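Local coordinates for cytoplasmic protein (Cryptococcus neoformans var. grubii serotype A, PDB 7LPO) that probably hydrolyses the beta-glucosidic bond of steryl glucosides, acting as a sterylglucosidase of glycoside hydrolase family 5, at residues Y162-D167 with Q209-F214; P299-R304 with Q311-W316. One frame throughout, in Å; residues are numbered along the deposited sequence.

Contact 1 (Y162-D167 with Q209-F214); sequences YACGID and QTIWTF
Cys164 presses its sulfur against the rim of the Phe214 ring, with SG 3.6 Å from CD2. The sulfur lies almost exactly in the ring plane: the line from the ring centroid to SG, 5.0 Å long, makes 88° with the normal, so this sulfur-aromatic contact is made at the edge and not over a face. Farther along the same rim, Cys164 CB and the carbonyl oxygen join in, Cys164 O lying in the ring plane 3.7 Å from Phe214 CE2. The ring reaches this place because Phe214 CG stands beside its own backbone N, opposite the carbonyl carbon (chi1 -75°), which swings it back over the preceding helical turn. There Thr210 CG2 rests on one face, 3.6 Å above the plane and displaced toward the rim. This is the tightly packed end of the contact, and Leu236 of helix 232-254 touches both Cys164 and Phe214.

Cys164 follows directly on helix 159-163, and the turn after it is a Schellman motif: Gly165 takes a positive phi of 76°, and its N bonds to Tyr162 O at 2.9 Å. Both segments belong to the long connection between the parallel strands 137-143 and 263-267, consistent with an elaborated loop of the TIM barrel of family 5 glycosidases.

Beyond the turn the fit is looser, although every touching residue is buried. Ile166 reaches Ile211 with its end methyl, CD1, which lies 3.8 Å from Ile211 CD1 and as near to CG1, and the two side chains slant across one another. Ile211 CG1 also reaches back to Cys164 SG at 4.0 Å, while Ile211 also touches Trp147.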
loop_
_atom_site.group_PDB
_atom_site.type_symbol
_atom_site.label_atom_id
_atom_site.label_comp_id
_atom_site.label_asym_id
_atom_site.label_seq_id
_atom_site.Cartn_x
_atom_site.Cartn_y
_atom_site.Cartn_z
ATOM N N TYR A 162 19.252 -14.783 6.401
ATOM C CA TYR A 162 20.506 -15.328 6.901
ATOM C C TYR A 162 21.222 -14.323 7.787
ATOM O O TYR A 162 21.776 -14.691 8.827
ATOM C CB TYR A 162 21.386 -15.735 5.728
ATOM C CG TYR A 162 20.926 -16.973 5.030
ATOM C CD1 TYR A 162 21.076 -18.219 5.623
ATOM C CD2 TYR A 162 20.340 -16.909 3.785
ATOM C CE1 TYR A 162 20.674 -19.361 4.990
ATOM C CE2 TYR A 162 19.933 -18.054 3.139
ATOM C CZ TYR A 162 20.109 -19.276 3.747
ATOM O OH TYR A 162 19.704 -20.417 3.106
ATOM N N ALA A 163 21.202 -13.044 7.409
ATOM C CA ALA A 163 21.814 -12.027 8.257
ATOM C C ALA A 163 21.195 -12.020 9.650
ATOM O O ALA A 163 21.896 -11.753 10.637
ATOM C CB ALA A 163 21.692 -10.656 7.601
ATOM N N CYS A 164 19.897 -12.333 9.752
ATOM C CA CYS A 164 19.183 -12.393 11.023
ATOM C C CYS A 164 19.325 -13.738 11.728
ATOM O O CYS A 164 18.703 -13.941 12.778
ATOM C CB CYS A 164 17.699 -12.085 10.807
ATOM S SG CYS A 164 17.406 -10.361 10.280
ATOM N N GLY A 165 20.139 -14.645 11.193
ATOM C CA GLY A 165 20.376 -15.915 11.846
ATOM C C GLY A 165 19.249 -16.906 11.714
ATOM O O GLY A 165 19.105 -17.781 12.565
ATOM N N ILE A 166 18.451 -16.797 10.660
ATOM C CA ILE A 166 17.264 -17.614 10.460
ATOM C C ILE A 166 17.544 -18.552 9.300
ATOM O O ILE A 166 18.069 -18.123 8.267
ATOM C CB ILE A 166 16.025 -16.741 10.181
ATOM C CG1 ILE A 166 15.525 -16.099 11.474
ATOM C CG2 ILE A 166 14.913 -17.560 9.557
ATOM C CD1 ILE A 166 14.635 -14.895 11.257
ATOM N N ASP A 167 17.221 -19.832 9.479
ATOM C CA ASP A 167 17.306 -20.806 8.399
ATOM C C ASP A 167 15.998 -20.783 7.619
ATOM O O ASP A 167 14.973 -21.269 8.134
ATOM C CB ASP A 167 17.574 -22.198 8.944
ATOM C CG ASP A 167 18.034 -23.181 7.857
ATOM O OD1 ASP A 167 17.671 -22.967 6.673
ATOM O OD2 ASP A 167 18.758 -24.159 8.183
ATOM N N GLN A 209 8.263 -11.297 13.789
ATOM C CA GLN A 209 8.376 -10.712 15.122
ATOM C C GLN A 209 9.836 -10.456 15.468
ATOM O O GLN A 209 10.170 -9.451 16.102
ATOM C CB GLN A 209 7.729 -11.629 16.163
ATOM C CG GLN A 209 6.221 -11.535 16.210
ATOM C CD GLN A 209 5.585 -12.662 17.001
ATOM O OE1 GLN A 209 6.053 -13.808 16.978
ATOM N NE2 GLN A 209 4.509 -12.342 17.708
ATOM N N THR A 210 10.724 -11.345 15.034
ATOM C CA THR A 210 12.146 -11.153 15.276
ATOM C C THR A 210 12.717 -10.107 14.336
ATOM O O THR A 210 13.363 -9.149 14.776
ATOM C CB THR A 210 12.891 -12.479 15.109
ATOM O OG1 THR A 210 12.402 -13.413 16.072
ATOM C CG2 THR A 210 14.394 -12.288 15.302
ATOM N N ILE A 211 12.467 -10.270 13.036
ATOM C CA ILE A 211 13.176 -9.483 12.036
ATOM C C ILE A 211 12.828 -8.011 12.169
ATOM O O ILE A 211 13.706 -7.148 12.073
ATOM C CB ILE A 211 12.869 -10.016 10.625
ATOM C CG1 ILE A 211 13.532 -11.376 10.426
ATOM C CG2 ILE A 211 13.368 -9.039 9.563
ATOM C CD1 ILE A 211 12.997 -12.159 9.230
ATOM N N TRP A 212 11.544 -7.700 12.383
ATOM C CA TRP A 212 11.140 -6.308 12.522
ATOM C C TRP A 212 11.680 -5.688 13.805
ATOM O O TRP A 212 11.980 -4.492 13.826
ATOM C CB TRP A 212 9.618 -6.205 12.472
ATOM C CG TRP A 212 9.052 -6.344 11.107
ATOM C CD1 TRP A 212 8.259 -7.349 10.656
ATOM C CD2 TRP A 212 9.244 -5.450 10.000
ATOM N NE1 TRP A 212 7.932 -7.135 9.336
ATOM C CE2 TRP A 212 8.528 -5.978 8.909
ATOM C CE3 TRP A 212 9.952 -4.254 9.827
ATOM C CZ2 TRP A 212 8.486 -5.351 7.664
ATOM C CZ3 TRP A 212 9.908 -3.631 8.593
ATOM C CH2 TRP A 212 9.181 -4.183 7.524
ATOM N N THR A 213 11.807 -6.470 14.880
ATOM C CA THR A 213 12.424 -5.950 16.097
ATOM C C THR A 213 13.895 -5.619 15.854
ATOM O O THR A 213 14.399 -4.593 16.332
ATOM C CB THR A 213 12.271 -6.967 17.231
ATOM O OG1 THR A 213 10.888 -7.254 17.462
ATOM C CG2 THR A 213 12.863 -6.453 18.529
ATOM N N PHE A 214 14.594 -6.483 15.105
ATOM C CA PHE A 214 15.949 -6.181 14.654
ATOM C C PHE A 214 15.974 -4.877 13.860
ATOM O O PHE A 214 16.723 -3.949 14.179
ATOM C CB PHE A 214 16.486 -7.339 13.791
ATOM C CG PHE A 214 16.898 -8.576 14.559
ATOM C CD1 PHE A 214 16.981 -8.589 15.938
ATOM C CD2 PHE A 214 17.234 -9.738 13.872
ATOM C CE1 PHE A 214 17.400 -9.737 16.622
ATOM C CE2 PHE A 214 17.640 -10.892 14.553
ATOM C CZ PHE A 214 17.721 -10.891 15.923
#

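Contact 2 (P299-R304 with Q311-W316); sequences PIEGMR and QDVQAW
Glu301 OE1, 3.9 Å from Val313 CG1, accepts a 2.6 Å hydrogen bond from a water and is also hydrogen-bonded close to the segments in sequence. The same water receives the backbone N-H of Gln314 at 2.9 Å, so it links the helix carboxylate to the strand backbone, with no direct hydrogen bond between the two segments. The other carboxylate oxygen, Glu301 OE2, lies 3.6 Å from Asp312 O. Arg328 of strand 322-331 serves this pair of acceptors, hydrogen-bonding Asp312 O and making a long, weak ion pair with OE2.

Helix 299-306 connects strand 294-295 to strand 311-319, the middle strand of a three-stranded antiparallel sheet. The axes of 299-304 and 311-316 come within 9.3 Å, their directions 147° apart.

At the start of the strand, Gln311 bends at chi2 (-71°), which folds its amide over the aliphatic part of Arg304. Gln311 OE1 sits 3.4 Å from Arg304 CD and 3.5 Å from NH1, near the guanidinium plane at its edge. The amide and guanidinium planes are 60° apart, and the stronger polar partner of Arg304 is Ser379 O, bonded to NH2. Ile300 CG1 lies over one guanidinium face, displaced toward its rim, and Trp374 touches both Ile300 and Arg304.

The water's hydrogen bond probably offsets the closeness of the carboxylate to Asp312 O, with Arg328 adding at most a weak attraction to OE2; helix and strand are thus joined by way of a water and not by direct hydrogen bonds.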
loop_
_atom_site.group_PDB
_atom_site.type_symbol
_atom_site.label_atom_id
_atom_site.label_comp_id
_atom_site.label_asym_id
_atom_site.label_seq_id
_atom_site.Cartn_x
_atom_site.Cartn_y
_atom_site.Cartn_z
ATOM N N PRO A 299 3.519 -14.926 21.479
ATOM C CA PRO A 299 4.970 -14.721 21.291
ATOM C C PRO A 299 5.823 -15.800 21.949
ATOM O O PRO A 299 6.762 -16.306 21.319
ATOM C CB PRO A 299 5.210 -13.331 21.902
ATOM C CG PRO A 299 3.898 -12.620 21.714
ATOM C CD PRO A 299 2.831 -13.688 21.896
ATOM N N ILE A 300 5.504 -16.202 23.180
ATOM C CA ILE A 300 6.338 -17.195 23.851
ATOM C C ILE A 300 6.111 -18.583 23.256
ATOM O O ILE A 300 7.054 -19.371 23.111
ATOM C CB ILE A 300 6.093 -17.177 25.372
ATOM C CG1 ILE A 300 7.031 -18.167 26.068
ATOM C CG2 ILE A 300 4.649 -17.525 25.688
ATOM C CD1 ILE A 300 8.488 -17.856 25.904
ATOM N N GLU A 301 4.868 -18.908 22.887
ATOM C CA GLU A 301 4.634 -20.176 22.204
ATOM C C GLU A 301 5.424 -20.251 20.903
ATOM O O GLU A 301 5.925 -21.316 20.537
ATOM C CB GLU A 301 3.146 -20.381 21.931
ATOM C CG GLU A 301 2.329 -20.717 23.169
ATOM C CD GLU A 301 0.843 -20.918 22.863
ATOM O OE1 GLU A 301 0.324 -20.299 21.900
ATOM O OE2 GLU A 301 0.189 -21.703 23.590
ATOM N N GLY A 302 5.539 -19.132 20.185
ATOM C CA GLY A 302 6.275 -19.142 18.931
ATOM C C GLY A 302 7.767 -19.336 19.130
ATOM O O GLY A 302 8.426 -20.001 18.326
ATOM N N MET A 303 8.316 -18.752 20.201
ATOM C CA MET A 303 9.716 -18.965 20.543
ATOM C C MET A 303 9.982 -20.425 20.899
ATOM O O MET A 303 10.990 -21.000 20.474
ATOM C CB MET A 303 10.110 -18.052 21.704
ATOM C CG MET A 303 10.152 -16.564 21.350
ATOM S SD MET A 303 10.343 -15.498 22.802
ATOM C CE MET A 303 10.135 -13.878 22.058
ATOM N N ARG A 304 9.100 -21.040 21.691
ATOM C CA ARG A 304 9.254 -22.463 21.979
ATOM C C ARG A 304 9.188 -23.283 20.702
ATOM O O ARG A 304 9.960 -24.233 20.521
ATOM C CB ARG A 304 8.177 -22.937 22.949
ATOM C CG ARG A 304 8.308 -22.384 24.358
ATOM C CD ARG A 304 6.995 -22.556 25.088
ATOM N NE ARG A 304 7.006 -21.961 26.420
ATOM C CZ ARG A 304 5.911 -21.586 27.074
ATOM N NH1 ARG A 304 4.719 -21.734 26.507
ATOM N NH2 ARG A 304 6.013 -21.057 28.289
ATOM N N GLN A 311 3.768 -27.356 20.339
ATOM C CA GLN A 311 2.859 -26.511 21.101
ATOM C C GLN A 311 1.440 -26.695 20.585
ATOM O O GLN A 311 1.219 -26.985 19.408
ATOM C CB GLN A 311 3.243 -25.021 21.024
ATOM C CG GLN A 311 4.607 -24.691 21.599
ATOM C CD GLN A 311 4.646 -24.790 23.108
ATOM O OE1 GLN A 311 4.171 -23.902 23.810
ATOM N NE2 GLN A 311 5.236 -25.859 23.614
ATOM N N ASP A 312 0.482 -26.526 21.484
ATOM C CA ASP A 312 -0.942 -26.567 21.171
ATOM C C ASP A 312 -1.449 -25.130 21.172
ATOM O O ASP A 312 -1.608 -24.527 22.236
ATOM C CB ASP A 312 -1.682 -27.420 22.197
ATOM C CG ASP A 312 -3.096 -27.749 21.769
ATOM O OD1 ASP A 312 -3.344 -27.832 20.543
ATOM O OD2 ASP A 312 -3.959 -27.934 22.661
ATOM N N VAL A 313 -1.701 -24.581 19.989
ATOM C CA VAL A 313 -1.954 -23.152 19.844
ATOM C C VAL A 313 -3.417 -22.900 19.521
ATOM O O VAL A 313 -4.087 -23.716 18.882
ATOM C CB VAL A 313 -1.051 -22.527 18.758
ATOM C CG1 VAL A 313 0.398 -22.930 18.984
ATOM C CG2 VAL A 313 -1.503 -22.938 17.370
ATOM N N GLN A 314 -3.905 -21.749 19.974
ATOM C CA GLN A 314 -5.250 -21.301 19.639
ATOM C C GLN A 314 -5.337 -21.011 18.147
ATOM O O GLN A 314 -4.415 -20.448 17.553
ATOM C CB GLN A 314 -5.610 -20.040 20.435
ATOM C CG GLN A 314 -5.262 -20.102 21.926
ATOM C CD GLN A 314 -5.210 -18.722 22.606
ATOM O OE1 GLN A 314 -4.127 -18.132 22.772
ATOM N NE2 GLN A 314 -6.378 -18.210 23.010
ATOM N N ALA A 315 -6.439 -21.419 17.532
ATOM C CA ALA A 315 -6.728 -21.059 16.154
ATOM C C ALA A 315 -7.936 -20.136 16.134
ATOM O O ALA A 315 -8.836 -20.249 16.973
ATOM C CB ALA A 315 -6.991 -22.285 15.283
ATOM N N TRP A 316 -7.949 -19.219 15.171
ATOM C CA TRP A 316 -8.955 -18.174 15.108
ATOM C C TRP A 316 -9.685 -18.191 13.777
ATOM O O TRP A 316 -9.066 -18.357 12.724
ATOM C CB TRP A 316 -8.320 -16.803 15.315
ATOM C CG TRP A 316 -7.869 -16.609 16.705
ATOM C CD1 TRP A 316 -6.705 -17.048 17.266
ATOM C CD2 TRP A 316 -8.583 -15.935 17.733
ATOM N NE1 TRP A 316 -6.648 -16.679 18.587
ATOM C CE2 TRP A 316 -7.793 -15.994 18.901
ATOM C CE3 TRP A 316 -9.812 -15.280 17.777
ATOM C CZ2 TRP A 316 -8.197 -15.423 20.106
ATOM C CZ3 TRP A 316 -10.214 -14.718 18.962
ATOM C CH2 TRP A 316 -9.411 -14.793 20.120
HETATM O O HOH W 1 -2.125 -19.754 21.104
#

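How the contacts relate
Contact 1 is wholly buried and apolar, whereas contact 2 lies at the surface, its centre about 29 Å from the centre of the chain, against about 23 Å for that of contact 1. No helix or strand is shared. Contact 1 sets the turn after a short helix against helix 206-221 through sulfur, an aromatic edge and isoleucine branches, and its segments are 42 residues apart; contact 2 joins a helix to the strand that soon follows it, using charged and amide side chains with a water between. The two lie in series along the chain, their centres about 19 Å apart, yet they touch: Gln209 NE2 packs against Pro299 CG at 4.1 Å, bringing helix 206-221 to the start of helix 299-306.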